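SorB (Sorangium cellulosum, PDB 6B2V) supplies the pyran synthase domain of module nine, which forms a pyran ring during trans-acyltransferase polyketide assembly of the antibiotic sorangicin. Local coordinates at residues Glu59-Leu68 against Ala88-Arg97; Val150-Ala160 against Ile178-Leu189. All coordinates share one frame; numbering follows the deposited sequence.

How the contacts relate
The two contacts sit in different halves of a double-hotdog domain. Contact 1 belongs to the predicted N-terminal hotdog, where the start of helix 64-77 packs on the end of strand 82-90; contact 2 belongs to the predicted C-terminal one, where strand 156-158 closes the edge of its sheet. Their centres lie about 27 Å apart and their nearest atoms about 12 Å apart, so they do not touch. What joins them is the run of strands: 82-90 pairs with 232-241 of the other half, and the order continues through 279-289, 267-273 and 250-255 to 187-192 and 178-183. Contact 1 lies about 10 Å from the chain centre, contact 2 about 20 Å, measured centre to centre.

Contact 1. Residues Glu59-Leu68 against Ala88-Arg97; sequences EQLFPAVAYL and ALWISPLVIR
Leu68 CD2 lies against Ala88 CB and also reaches Trp90 CZ2 (3.9 Å). Ala64 CB sits over one face of the Trp90 five-membered ring, 3.8 Å from the centroid, while Tyr67 CD2 comes to the ring edge, 3.6 Å from Trp90 CD1. Trp90 NE1 donates to Ala64 O (2.9 Å) from above the carbonyl plane, in a bent bond of 138°; Tyr67 N reaches that oxygen from the opposite face. This is helix 64-77, the hotdog helix, held at its first turn by the end of strand 82-90; the tryptophan side chain also touches Pro233 of strand 232-241. Pro93 CB then meets Leu61 CD1. A water accepts from Leu94 N, donates a hydrogen bond to Phe62 O and lies 2.8 Å from Tyr67 OH, at the tyrosine ring edge. Leu94 O accepts from Phe62 N. Beyond Val95, which bridges Leu61, Ile96 N donates to Gln60 O. Gln60, bent at chi2 (-57°), turns NE2 back to donate to Ile96 O (2.9 Å), which lies in the plane of the Gln60 amide; Gly50 O takes another bond from NE2. Arg97 crosses this side chain at about a right angle, NE 3.6 Å from Gln60 CG, with Gln60 CB over one guanidinium face.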
loop_
_atom_site.group_PDB
_atom_site.type_symbol
_atom_site.label_atom_id
_atom_site.label_comp_id
_atom_site.label_asym_id
_atom_site.label_seq_id
_atom_site.Cartn_x
_atom_site.Cartn_y
_atom_site.Cartn_z
ATOM N N GLU A 59 -3.604 2.930 -14.921
ATOM C CA GLU A 59 -2.805 3.004 -16.144
ATOM C C GLU A 59 -2.156 1.709 -16.558
ATOM O O GLU A 59 -1.116 1.719 -17.110
ATOM C CB GLU A 59 -1.797 4.129 -16.102
ATOM C CG GLU A 59 -2.426 5.507 -16.023
ATOM C CD GLU A 59 -1.446 6.658 -15.961
ATOM O OE1 GLU A 59 -0.269 6.444 -15.860
ATOM O OE2 GLU A 59 -1.889 7.813 -16.004
ATOM N N GLN A 60 -2.805 0.631 -16.186
ATOM C CA GLN A 60 -2.401 -0.719 -16.492
ATOM C C GLN A 60 -1.178 -1.205 -15.739
ATOM O O GLN A 60 -0.665 -2.241 -16.050
ATOM C CB GLN A 60 -2.213 -0.952 -17.982
ATOM C CG GLN A 60 -3.406 -0.555 -18.828
ATOM C CD GLN A 60 -4.691 -1.240 -18.464
ATOM O OE1 GLN A 60 -5.698 -0.614 -18.347
ATOM N NE2 GLN A 60 -4.663 -2.501 -18.348
ATOM N N LEU A 61 -0.790 -0.459 -14.730
ATOM C CA LEU A 61 0.363 -0.767 -13.909
ATOM C C LEU A 61 -0.098 -1.404 -12.603
ATOM O O LEU A 61 -0.864 -0.868 -11.907
ATOM C CB LEU A 61 1.155 0.510 -13.649
ATOM C CG LEU A 61 2.247 0.429 -12.593
ATOM C CD1 LEU A 61 3.398 -0.409 -13.073
ATOM C CD2 LEU A 61 2.733 1.778 -12.176
ATOM N N PHE A 62 0.422 -2.576 -12.280
ATOM C CA PHE A 62 -0.009 -3.262 -11.079
ATOM C C PHE A 62 0.457 -2.423 -9.921
ATOM O O PHE A 62 1.606 -2.209 -9.769
ATOM C CB PHE A 62 0.639 -4.655 -11.064
ATOM C CG PHE A 62 -0.051 -5.666 -10.207
ATOM C CD1 PHE A 62 0.180 -5.723 -8.886
ATOM C CD2 PHE A 62 -0.878 -6.599 -10.757
ATOM C CE1 PHE A 62 -0.404 -6.679 -8.090
ATOM C CE2 PHE A 62 -1.506 -7.544 -9.968
ATOM C CZ PHE A 62 -1.271 -7.580 -8.632
ATOM N N PRO A 63 -0.467 -2.020 -9.066
ATOM C CA PRO A 63 -0.094 -1.138 -7.987
ATOM C C PRO A 63 0.762 -1.803 -6.956
ATOM O O PRO A 63 0.529 -2.909 -6.595
ATOM C CB PRO A 63 -1.438 -0.718 -7.369
ATOM C CG PRO A 63 -2.430 -1.041 -8.372
ATOM C CD PRO A 63 -1.910 -2.224 -9.106
ATOM N N ALA A 64 1.640 -1.017 -6.382
ATOM C CA ALA A 64 2.544 -1.514 -5.354
ATOM C C ALA A 64 1.773 -2.107 -4.176
ATOM O O ALA A 64 2.040 -3.137 -3.673
ATOM C CB ALA A 64 3.428 -0.379 -4.855
ATOM N N VAL A 65 0.718 -1.408 -3.831
ATOM C CA VAL A 65 -0.122 -1.769 -2.746
ATOM C C VAL A 65 -0.858 -3.080 -2.967
ATOM O O VAL A 65 -1.229 -3.719 -2.059
ATOM C CB VAL A 65 -1.008 -0.565 -2.333
ATOM C CG1 VAL A 65 -2.235 -0.401 -3.189
ATOM C CG2 VAL A 65 -1.177 -0.398 -0.858
ATOM N N ALA A 66 -1.144 -3.402 -4.218
ATOM C CA ALA A 66 -1.823 -4.644 -4.566
ATOM C C ALA A 66 -0.975 -5.869 -4.284
ATOM O O ALA A 66 -1.489 -6.892 -4.058
ATOM C CB ALA A 66 -2.351 -4.646 -5.979
ATOM N N TYR A 67 0.344 -5.727 -4.339
ATOM C CA TYR A 67 1.211 -6.844 -4.019
ATOM C C TYR A 67 1.085 -7.233 -2.567
ATOM O O TYR A 67 1.233 -8.363 -2.221
ATOM C CB TYR A 67 2.669 -6.525 -4.356
ATOM C CG TYR A 67 2.989 -6.322 -5.841
ATOM C CD1 TYR A 67 3.119 -7.389 -6.679
ATOM C CD2 TYR A 67 3.254 -5.095 -6.332
ATOM C CE1 TYR A 67 3.413 -7.211 -7.998
ATOM C CE2 TYR A 67 3.544 -4.900 -7.644
ATOM C CZ TYR A 67 3.637 -5.952 -8.480
ATOM O OH TYR A 67 3.972 -5.713 -9.765
ATOM N N LEU A 68 0.918 -6.240 -1.714
ATOM C CA LEU A 68 0.778 -6.470 -0.307
ATOM C C LEU A 68 -0.494 -7.231 -0.051
ATOM O O LEU A 68 -0.519 -8.115 0.704
ATOM C CB LEU A 68 0.756 -5.163 0.486
ATOM C CG LEU A 68 2.004 -4.288 0.387
ATOM C CD1 LEU A 68 1.853 -2.994 1.125
ATOM C CD2 LEU A 68 3.244 -5.010 0.859
ATOM N N ALA A 88 9.062 -4.845 3.133
ATOM C CA ALA A 88 8.578 -4.954 1.800
ATOM C C ALA A 88 9.487 -4.174 0.850
ATOM O O ALA A 88 10.009 -3.179 1.210
ATOM C CB ALA A 88 7.161 -4.438 1.714
ATOM N N LEU A 89 9.674 -4.759 -0.318
ATOM C CA LEU A 89 10.461 -4.225 -1.379
ATOM C C LEU A 89 9.749 -4.402 -2.677
ATOM O O LEU A 89 9.131 -5.363 -2.891
ATOM C CB LEU A 89 11.831 -4.928 -1.440
ATOM C CG LEU A 89 12.774 -4.680 -2.618
ATOM C CD1 LEU A 89 13.327 -3.285 -2.507
ATOM C CD2 LEU A 89 13.880 -5.722 -2.561
ATOM N N TRP A 90 9.843 -3.402 -3.523
ATOM C CA TRP A 90 9.255 -3.482 -4.825
ATOM C C TRP A 90 10.391 -3.364 -5.860
ATOM O O TRP A 90 11.171 -2.484 -5.798
ATOM C CB TRP A 90 8.199 -2.407 -5.034
ATOM C CG TRP A 90 6.952 -2.625 -4.211
ATOM C CD1 TRP A 90 5.868 -3.307 -4.570
ATOM C CD2 TRP A 90 6.705 -2.140 -2.908
ATOM N NE1 TRP A 90 4.939 -3.295 -3.567
ATOM C CE2 TRP A 90 5.457 -2.591 -2.528
ATOM C CE3 TRP A 90 7.448 -1.409 -2.000
ATOM C CZ2 TRP A 90 4.930 -2.291 -1.316
ATOM C CZ3 TRP A 90 6.941 -1.113 -0.838
ATOM C CH2 TRP A 90 5.660 -1.534 -0.495
ATOM N N ILE A 91 10.418 -4.296 -6.779
ATOM C CA ILE A 91 11.476 -4.367 -7.779
ATOM C C ILE A 91 11.067 -3.974 -9.196
ATOM O O ILE A 91 11.153 -2.843 -9.523
ATOM C CB ILE A 91 12.111 -5.750 -7.729
ATOM C CG1 ILE A 91 12.520 -6.082 -6.301
ATOM C CG2 ILE A 91 13.372 -5.802 -8.570
ATOM C CD1 ILE A 91 11.558 -6.945 -5.532
ATOM N N SER A 92 10.567 -4.866 -10.001
ATOM C CA SER A 92 10.217 -4.531 -11.365
ATOM C C SER A 92 8.741 -4.205 -11.503
ATOM O O SER A 92 7.966 -4.864 -10.947
ATOM C CB SER A 92 10.465 -5.711 -12.295
ATOM O OG SER A 92 11.810 -6.003 -12.339
ATOM N N PRO A 93 8.423 -3.182 -12.256
ATOM C CA PRO A 93 7.043 -2.851 -12.508
ATOM C C PRO A 93 6.402 -3.884 -13.425
ATOM O O PRO A 93 7.063 -4.469 -14.235
ATOM C CB PRO A 93 7.113 -1.525 -13.244
ATOM C CG PRO A 93 8.506 -1.095 -13.216
ATOM C CD PRO A 93 9.347 -2.268 -12.902
ATOM N N LEU A 94 5.119 -4.112 -13.234
ATOM C CA LEU A 94 4.373 -4.990 -14.062
ATOM C C LEU A 94 3.270 -4.218 -14.747
ATOM O O LEU A 94 2.379 -3.739 -14.136
ATOM C CB LEU A 94 3.749 -6.072 -13.227
ATOM C CG LEU A 94 2.946 -7.172 -13.878
ATOM C CD1 LEU A 94 3.744 -7.892 -14.945
ATOM C CD2 LEU A 94 2.520 -8.153 -12.816
ATOM N N VAL A 95 3.374 -4.147 -16.045
ATOM C CA VAL A 95 2.371 -3.474 -16.844
ATOM C C VAL A 95 1.623 -4.500 -17.691
ATOM O O VAL A 95 2.227 -5.240 -18.393
ATOM C CB VAL A 95 3.008 -2.463 -17.758
ATOM C CG1 VAL A 95 1.973 -1.929 -18.726
ATOM C CG2 VAL A 95 3.638 -1.366 -16.971
ATOM N N ILE A 96 0.308 -4.557 -17.562
ATOM C CA ILE A 96 -0.468 -5.521 -18.289
ATOM C C ILE A 96 -1.529 -4.843 -19.106
ATOM O O ILE A 96 -2.465 -4.338 -18.565
ATOM C CB ILE A 96 -1.157 -6.482 -17.335
ATOM C CG1 ILE A 96 -0.110 -7.258 -16.565
ATOM C CG2 ILE A 96 -1.994 -7.477 -18.106
ATOM C CD1 ILE A 96 -0.643 -8.108 -15.459
ATOM N N ARG A 97 -1.343 -4.878 -20.406
ATOM C CA ARG A 97 -2.255 -4.279 -21.330
ATOM C C ARG A 97 -2.508 -5.126 -22.563
ATOM O O ARG A 97 -3.576 -5.543 -22.818
ATOM C CB ARG A 97 -1.697 -2.973 -21.801
ATOM C CG ARG A 97 -2.730 -2.027 -22.371
ATOM C CD ARG A 97 -2.008 -0.872 -23.011
ATOM N NE ARG A 97 -1.872 0.198 -22.048
ATOM C CZ ARG A 97 -0.755 0.636 -21.498
ATOM N NH1 ARG A 97 0.422 0.109 -21.802
ATOM N NH2 ARG A 97 -0.849 1.610 -20.607
HETATM O O HOH W 1 4.002 -3.049 -10.720
#

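Contact 2. Residues Val150-Ala160 against Ile178-Leu189; sequences VRTRCAIEVDA and IASLVHSDHEAL
An antiparallel edge pairing, with a classic beta bulge at its start, closes one margin of the C-terminal hotdog: strand 156-158 runs against strand 178-183, and Ala155 and Ile156 both face His183. Ile156 and His183 exchange two backbone hydrogen bonds, Ile156 N to His183 O (2.9 Å) and His183 N to Ile156 O (2.8 Å). Ile156 CB lies over one face of the imidazole, 3.9 Å from its centroid, while Val158 CG1 comes to the ring edge. His183 CG sits between the backbone N and the carbonyl carbon (chi1 75°), and ND1 donates to Ser184 O in the plane of the ring, which fixes its rotation. Cys154 CB packs against Val182 CG2 at 3.6 Å, and Val150 CG1 against Leu189 CB. Ahead of the bulge, Arg153 grips Glu187 side-on, their planes 30° apart: NE to OE1 (3.0 Å), in the guanidinium plane, and NH2 to the syn lone pair of OE2 (3.0 Å). A water donates to Arg153 O and Glu187 OE1 and accepts from Ser184 OG, tying the loop to the hairpin. Because His252 also bonds Glu187 OE2, the buried carboxylate is held by arginine, water and histidine, a setting that would probably favour its charged form.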
loop_
_atom_site.group_PDB
_atom_site.type_symbol
_atom_site.label_atom_id
_atom_site.label_comp_id
_atom_site.label_asym_id
_atom_site.label_seq_id
_atom_site.Cartn_x
_atom_site.Cartn_y
_atom_site.Cartn_z
ATOM N N VAL A 150 -4.000 18.010 14.481
ATOM C CA VAL A 150 -3.299 17.912 13.227
ATOM C C VAL A 150 -3.798 18.958 12.236
ATOM O O VAL A 150 -3.020 19.568 11.608
ATOM C CB VAL A 150 -3.447 16.535 12.576
ATOM C CG1 VAL A 150 -2.787 16.529 11.212
ATOM C CG2 VAL A 150 -2.865 15.452 13.431
ATOM N N ARG A 151 -5.106 19.185 12.170
ATOM C CA ARG A 151 -5.615 20.180 11.237
ATOM C C ARG A 151 -5.012 21.564 11.536
ATOM O O ARG A 151 -4.614 22.244 10.653
ATOM C CB ARG A 151 -7.147 20.399 11.383
ATOM C CG ARG A 151 -8.053 19.287 10.941
ATOM C CD ARG A 151 -9.536 19.766 10.966
ATOM N NE ARG A 151 -9.749 20.901 10.103
ATOM C CZ ARG A 151 -10.697 21.822 10.242
ATOM N NH1 ARG A 151 -11.539 21.762 11.233
ATOM N NH2 ARG A 151 -10.783 22.820 9.389
ATOM N N THR A 152 -4.901 21.926 12.790
ATOM C CA THR A 152 -4.376 23.225 13.168
ATOM C C THR A 152 -2.918 23.483 12.811
ATOM O O THR A 152 -2.558 24.609 12.703
ATOM C CB THR A 152 -4.633 23.597 14.640
ATOM O OG1 THR A 152 -3.778 22.853 15.453
ATOM C CG2 THR A 152 -6.070 23.362 15.013
ATOM N N ARG A 153 -2.154 22.426 12.612
ATOM C CA ARG A 153 -0.731 22.523 12.298
ATOM C C ARG A 153 -0.363 22.196 10.850
ATOM O O ARG A 153 0.729 21.978 10.534
ATOM C CB ARG A 153 0.116 21.754 13.308
ATOM C CG ARG A 153 -0.061 20.265 13.318
ATOM C CD ARG A 153 0.748 19.613 14.405
ATOM N NE ARG A 153 0.725 18.187 14.269
ATOM C CZ ARG A 153 0.236 17.367 15.169
ATOM N NH1 ARG A 153 -0.316 17.845 16.256
ATOM N NH2 ARG A 153 0.292 16.091 14.948
ATOM N N CYS A 154 -1.360 22.141 9.992
ATOM C CA CYS A 154 -1.168 21.915 8.541
ATOM C C CYS A 154 -1.823 23.078 7.778
ATOM O O CYS A 154 -2.930 23.037 7.484
ATOM C CB CYS A 154 -1.829 20.635 8.030
ATOM S SG CYS A 154 -1.042 19.108 8.671
ATOM N N ALA A 155 -1.049 24.110 7.532
ATOM C CA ALA A 155 -1.522 25.343 6.989
ATOM C C ALA A 155 -1.833 25.458 5.541
ATOM O O ALA A 155 -2.559 26.301 5.181
ATOM C CB ALA A 155 -0.567 26.454 7.413
ATOM N N ILE A 156 -1.296 24.588 4.726
ATOM C CA ILE A 156 -1.457 24.739 3.309
ATOM C C ILE A 156 -2.514 23.786 2.762
ATOM O O ILE A 156 -2.420 22.619 2.921
ATOM C CB ILE A 156 -0.086 24.487 2.596
ATOM C CG1 ILE A 156 0.987 25.460 3.084
ATOM C CG2 ILE A 156 -0.197 24.668 1.106
ATOM C CD1 ILE A 156 2.355 24.933 2.838
ATOM N N GLU A 157 -3.509 24.364 2.096
ATOM C CA GLU A 157 -4.589 23.612 1.514
ATOM C C GLU A 157 -4.368 23.477 0.020
ATOM O O GLU A 157 -4.088 24.429 -0.637
ATOM C CB GLU A 157 -5.901 24.329 1.762
ATOM C CG GLU A 157 -7.144 23.505 1.593
ATOM C CD GLU A 157 -8.392 24.237 2.102
ATOM O OE1 GLU A 157 -8.384 25.454 2.325
ATOM O OE2 GLU A 157 -9.361 23.564 2.298
ATOM N N VAL A 158 -4.519 22.282 -0.498
ATOM C CA VAL A 158 -4.352 22.074 -1.917
ATOM C C VAL A 158 -5.442 21.327 -2.639
ATOM O O VAL A 158 -6.192 20.647 -2.080
ATOM C CB VAL A 158 -3.054 21.405 -2.248
ATOM C CG1 VAL A 158 -1.904 22.120 -1.609
ATOM C CG2 VAL A 158 -3.069 20.017 -1.764
ATOM N N ASP A 159 -5.482 21.548 -3.936
ATOM C CA ASP A 159 -6.407 20.887 -4.829
ATOM C C ASP A 159 -5.666 19.607 -5.145
ATOM O O ASP A 159 -4.828 19.558 -5.950
ATOM C CB ASP A 159 -6.541 21.788 -6.040
ATOM C CG ASP A 159 -7.289 21.179 -7.186
ATOM O OD1 ASP A 159 -7.649 20.020 -7.173
ATOM O OD2 ASP A 159 -7.422 21.938 -8.144
ATOM N N ALA A 160 -6.002 18.561 -4.425
ATOM C CA ALA A 160 -5.325 17.294 -4.566
ATOM C C ALA A 160 -5.414 16.697 -5.944
ATOM O O ALA A 160 -4.463 16.098 -6.419
ATOM C CB ALA A 160 -5.844 16.327 -3.532
ATOM N N ILE A 178 -9.676 10.192 -1.663
ATOM C CA ILE A 178 -9.306 11.513 -1.211
ATOM C C ILE A 178 -10.308 12.609 -1.537
ATOM O O ILE A 178 -10.721 12.713 -2.632
ATOM C CB ILE A 178 -7.924 11.861 -1.760
ATOM C CG1 ILE A 178 -6.949 10.823 -1.269
ATOM C CG2 ILE A 178 -7.489 13.229 -1.280
ATOM C CD1 ILE A 178 -5.626 10.950 -1.915
ATOM N N ALA A 179 -10.707 13.367 -0.525
ATOM C CA ALA A 179 -11.648 14.456 -0.695
ATOM C C ALA A 179 -11.064 15.821 -0.438
ATOM O O ALA A 179 -11.536 16.783 -0.909
ATOM C CB ALA A 179 -12.820 14.291 0.209
ATOM N N SER A 180 -10.056 15.870 0.380
ATOM C CA SER A 180 -9.337 17.089 0.698
ATOM C C SER A 180 -7.920 16.763 1.154
ATOM O O SER A 180 -7.665 15.697 1.549
ATOM C CB SER A 180 -10.013 17.869 1.834
ATOM O OG SER A 180 -9.772 17.223 3.054
ATOM N N LEU A 181 -7.022 17.729 1.051
ATOM C CA LEU A 181 -5.667 17.564 1.481
ATOM C C LEU A 181 -5.041 18.855 2.053
ATOM O O LEU A 181 -5.052 19.814 1.406
ATOM C CB LEU A 181 -4.836 17.075 0.290
ATOM C CG LEU A 181 -3.334 16.844 0.490
ATOM C CD1 LEU A 181 -3.056 15.815 1.560
ATOM C CD2 LEU A 181 -2.699 16.330 -0.795
ATOM N N VAL A 182 -4.497 18.820 3.262
ATOM C CA VAL A 182 -3.789 19.928 3.851
ATOM C C VAL A 182 -2.421 19.432 4.335
ATOM O O VAL A 182 -2.224 18.309 4.597
ATOM C CB VAL A 182 -4.566 20.626 5.014
ATOM C CG1 VAL A 182 -5.891 21.208 4.551
ATOM C CG2 VAL A 182 -4.777 19.669 6.176
ATOM N N HIS A 183 -1.502 20.370 4.390
ATOM C CA HIS A 183 -0.176 20.028 4.784
ATOM C C HIS A 183 0.683 21.169 5.328
ATOM O O HIS A 183 0.408 22.271 5.121
ATOM C CB HIS A 183 0.534 19.353 3.578
ATOM C CG HIS A 183 0.960 20.276 2.480
ATOM N ND1 HIS A 183 2.206 20.834 2.455
ATOM C CD2 HIS A 183 0.320 20.724 1.387
ATOM C CE1 HIS A 183 2.325 21.572 1.376
ATOM N NE2 HIS A 183 1.196 21.534 0.714
ATOM N N SER A 184 1.681 20.774 6.073
ATOM C CA SER A 184 2.770 21.652 6.489
ATOM C C SER A 184 4.024 21.291 5.665
ATOM O O SER A 184 3.944 20.639 4.678
ATOM C CB SER A 184 3.138 21.512 7.967
ATOM O OG SER A 184 3.640 20.273 8.223
ATOM N N ASP A 185 5.172 21.727 6.116
ATOM C CA ASP A 185 6.369 21.359 5.386
ATOM C C ASP A 185 6.793 19.925 5.610
ATOM O O ASP A 185 7.633 19.480 4.923
ATOM C CB ASP A 185 7.560 22.303 5.645
ATOM C CG ASP A 185 7.951 22.394 7.073
ATOM O OD1 ASP A 185 7.361 21.792 7.918
ATOM O OD2 ASP A 185 8.875 23.134 7.327
ATOM N N HIS A 186 6.226 19.238 6.589
ATOM C CA HIS A 186 6.610 17.879 6.903
ATOM C C HIS A 186 5.488 16.898 7.320
ATOM O O HIS A 186 5.740 15.809 7.626
ATOM C CB HIS A 186 7.629 17.863 8.032
ATOM C CG HIS A 186 7.063 18.331 9.318
ATOM N ND1 HIS A 186 6.870 19.654 9.589
ATOM C CD2 HIS A 186 6.584 17.656 10.380
ATOM C CE1 HIS A 186 6.342 19.778 10.786
ATOM N NE2 HIS A 186 6.153 18.579 11.284
ATOM N N GLU A 187 4.263 17.359 7.251
ATOM C CA GLU A 187 3.114 16.594 7.660
ATOM C C GLU A 187 1.929 16.891 6.718
ATOM O O GLU A 187 1.792 17.921 6.189
ATOM C CB GLU A 187 2.771 16.953 9.137
ATOM C CG GLU A 187 1.623 16.267 9.846
ATOM C CD GLU A 187 1.584 16.618 11.323
ATOM O OE1 GLU A 187 2.043 17.682 11.667
ATOM O OE2 GLU A 187 1.090 15.816 12.096
ATOM N N ALA A 188 1.104 15.874 6.544
ATOM C CA ALA A 188 -0.074 16.001 5.720
ATOM C C ALA A 188 -1.289 15.244 6.284
ATOM O O ALA A 188 -1.160 14.246 6.869
ATOM C CB ALA A 188 0.213 15.486 4.322
ATOM N N LEU A 189 -2.440 15.825 6.048
ATOM C CA LEU A 189 -3.698 15.249 6.428
ATOM C C LEU A 189 -4.713 15.311 5.269
ATOM O O LEU A 189 -5.053 16.330 4.769
ATOM C CB LEU A 189 -4.239 15.962 7.648
ATOM C CG LEU A 189 -5.493 15.398 8.283
ATOM C CD1 LEU A 189 -5.234 14.125 9.043
ATOM C CD2 LEU A 189 -6.153 16.455 9.161
HETATM O O HOH W 2 2.813 20.164 10.897
HETATM O O HOH W 3 -8.093 20.068 -0.168
#